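Local coordinates for protein AGR_C_1268p (Agrobacterium tumefaciens str. C58, PDB 2GHS) that probably acts as a metal-dependent gluconolactonase of the SMP-30 (regucalcin) family, binding one divalent metal cation per subunit, at residues Met141-Ala146 / Phe320-Arg325. Residues are numbered along the deposited sequence; the frame is centred on the assembly and turned at random.
Sequences MHPSGA and FEPLYR
Met-141, a selenomethionine, lays its side chain over the extended C-terminal tail at Pro-322 to Tyr-324, where the tail runs alongside a turn of this six-bladed beta-propeller. Strands 134-141 and 147-153 form a hairpin, closed by a type I beta turn from His-142 to Gly-145. Bent at both chi2 (-62°) and chi3 (-48°), the Met-141 chain puts CG 3.4 Å from Pro-322 O and folds CE back against Leu-323 O and Tyr-324 CA. Its selenium sits beside the Tyr-324 ring, near the ring plane and 5.4 Å from the centroid: a Met-aromatic contact made at the edge, with the two side chains crossing at about a right angle. The Tyr-324 hydroxyl is taken by His-124 and Gly-169, and its side chain touches Ala-96 and Ile-98 of strand 92-99, so the tail links neighbouring blades. One residue before Leu-323, the Pro-322 ring sets CG 3.6 Å from Pro-143 CA. Glu-321 reaches the hairpin through two waters, which donate to its OE1 and bind Met-141 O and N, while its OE2 pairs with Arg-140. Gly-145 CA points a C-H at Leu-323 O, 3.4 Å away. The one direct hydrogen bond between the segments runs from Arg-325 N to Gly-145 O, 3.2 Å and nearly straight at 170°, arriving on a lone pair in the carbonyl plane; a water bridges that same oxygen to Arg-325 O.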
loop_
_atom_site.group_PDB
_atom_site.type_symbol
_atom_site.label_atom_id
_atom_site.label_comp_id
_atom_site.label_asym_id
_atom_site.label_seq_id
_atom_site.Cartn_x
_atom_site.Cartn_y
_atom_site.Cartn_z
HETATM N N MSE A 141 -4.578 -6.723 -2.946
HETATM C CA MSE A 141 -5.378 -7.883 -3.299
HETATM C C MSE A 141 -6.831 -7.533 -3.620
HETATM O O MSE A 141 -7.498 -6.817 -2.866
HETATM C CB MSE A 141 -5.352 -8.902 -2.148
HETATM C CG MSE A 141 -4.029 -9.599 -1.938
HETATM SE SE MSE A 141 -3.545 -10.625 -3.515
HETATM C CE MSE A 141 -5.224 -11.529 -3.792
ATOM N N HIS A 142 -7.317 -8.095 -4.723
ATOM C CA HIS A 142 -8.699 -8.038 -5.128
ATOM C C HIS A 142 -9.408 -9.256 -4.489
ATOM O O HIS A 142 -8.807 -10.327 -4.358
ATOM C CB HIS A 142 -8.781 -8.042 -6.667
ATOM C CG HIS A 142 -10.175 -7.944 -7.178
ATOM N ND1 HIS A 142 -10.981 -9.029 -7.332
ATOM C CD2 HIS A 142 -10.932 -6.873 -7.484
ATOM C CE1 HIS A 142 -12.182 -8.649 -7.724
ATOM N NE2 HIS A 142 -12.183 -7.329 -7.827
ATOM N N PRO A 143 -10.693 -9.119 -4.103
ATOM C CA PRO A 143 -11.386 -10.246 -3.484
ATOM C C PRO A 143 -11.514 -11.560 -4.291
ATOM O O PRO A 143 -11.779 -12.623 -3.705
ATOM C CB PRO A 143 -12.739 -9.673 -3.085
ATOM C CG PRO A 143 -12.838 -8.414 -3.636
ATOM C CD PRO A 143 -11.500 -7.903 -4.067
ATOM N N SER A 144 -11.321 -11.501 -5.601
ATOM C CA SER A 144 -11.277 -12.697 -6.442
ATOM C C SER A 144 -10.029 -13.566 -6.167
ATOM O O SER A 144 -9.959 -14.707 -6.640
ATOM C CB SER A 144 -11.244 -12.282 -7.906
ATOM O OG SER A 144 -10.036 -11.589 -8.187
ATOM N N GLY A 145 -9.030 -13.023 -5.461
ATOM C CA GLY A 145 -7.802 -13.748 -5.231
ATOM C C GLY A 145 -6.679 -13.359 -6.151
ATOM O O GLY A 145 -5.605 -13.979 -6.110
ATOM N N ALA A 146 -6.924 -12.374 -7.005
ATOM C CA ALA A 146 -5.894 -11.800 -7.881
ATOM C C ALA A 146 -5.290 -10.545 -7.259
ATOM O O ALA A 146 -5.962 -9.768 -6.537
ATOM C CB ALA A 146 -6.506 -11.442 -9.210
ATOM N N PHE A 320 -10.628 -6.981 6.189
ATOM C CA PHE A 320 -9.361 -7.641 6.059
ATOM C C PHE A 320 -9.079 -7.944 4.598
ATOM O O PHE A 320 -9.981 -8.111 3.792
ATOM C CB PHE A 320 -9.319 -8.919 6.861
ATOM C CG PHE A 320 -9.523 -8.716 8.369
ATOM C CD1 PHE A 320 -8.676 -7.890 9.091
ATOM C CD2 PHE A 320 -10.526 -9.369 9.046
ATOM C CE1 PHE A 320 -8.839 -7.708 10.447
ATOM C CE2 PHE A 320 -10.679 -9.210 10.421
ATOM C CZ PHE A 320 -9.814 -8.366 11.110
ATOM N N GLU A 321 -7.786 -7.955 4.274
ATOM C CA GLU A 321 -7.349 -8.116 2.914
ATOM C C GLU A 321 -7.633 -9.533 2.430
ATOM O O GLU A 321 -7.518 -10.496 3.195
ATOM C CB GLU A 321 -5.833 -7.795 2.827
ATOM C CG GLU A 321 -5.496 -6.317 3.120
ATOM C CD GLU A 321 -6.072 -5.291 2.100
ATOM O OE1 GLU A 321 -6.125 -5.580 0.907
ATOM O OE2 GLU A 321 -6.507 -4.179 2.488
ATOM N N PRO A 322 -8.061 -9.666 1.178
ATOM C CA PRO A 322 -8.248 -10.990 0.603
ATOM C C PRO A 322 -6.976 -11.797 0.522
ATOM O O PRO A 322 -5.884 -11.232 0.453
ATOM C CB PRO A 322 -8.701 -10.698 -0.838
ATOM C CG PRO A 322 -9.250 -9.346 -0.768
ATOM C CD PRO A 322 -8.456 -8.610 0.226
ATOM N N LEU A 323 -7.154 -13.119 0.411
ATOM C CA LEU A 323 -6.041 -14.054 0.227
ATOM C C LEU A 323 -5.726 -14.223 -1.250
ATOM O O LEU A 323 -6.637 -14.269 -2.097
ATOM C CB LEU A 323 -6.374 -15.424 0.805
ATOM C CG LEU A 323 -6.660 -15.598 2.274
ATOM C CD1 LEU A 323 -6.516 -17.079 2.646
ATOM C CD2 LEU A 323 -5.769 -14.787 3.085
ATOM N N TYR A 324 -4.442 -14.358 -1.560
ATOM C CA TYR A 324 -4.028 -14.725 -2.896
ATOM C C TYR A 324 -4.251 -16.208 -3.136
ATOM O O TYR A 324 -3.837 -17.033 -2.328
ATOM C CB TYR A 324 -2.559 -14.420 -3.117
ATOM C CG TYR A 324 -2.033 -14.762 -4.490
ATOM C CD1 TYR A 324 -2.324 -13.977 -5.616
ATOM C CD2 TYR A 324 -1.228 -15.888 -4.689
ATOM C CE1 TYR A 324 -1.822 -14.307 -6.863
ATOM C CE2 TYR A 324 -0.712 -16.202 -5.929
ATOM C CZ TYR A 324 -1.011 -15.422 -7.028
ATOM O OH TYR A 324 -0.493 -15.685 -8.254
ATOM N N ARG A 325 -4.915 -16.526 -4.252
ATOM C CA ARG A 325 -5.201 -17.913 -4.643
ATOM C C ARG A 325 -4.158 -18.459 -5.606
ATOM O O ARG A 325 -4.000 -17.980 -6.710
ATOM C CB ARG A 325 -6.628 -17.992 -5.223
ATOM C CG ARG A 325 -7.676 -17.566 -4.196
ATOM C CD ARG A 325 -9.155 -17.507 -4.669
ATOM N NE ARG A 325 -9.667 -18.796 -5.088
ATOM C CZ ARG A 325 -10.294 -19.668 -4.291
ATOM N NH1 ARG A 325 -10.517 -19.409 -3.001
ATOM N NH2 ARG A 325 -10.720 -20.803 -4.792
HETATM O O HOH W 1 -8.267 -5.160 -0.968
HETATM O O HOH W 2 -3.668 -6.451 -0.016
HETATM O O HOH W 3 -4.954 -15.889 -7.915
#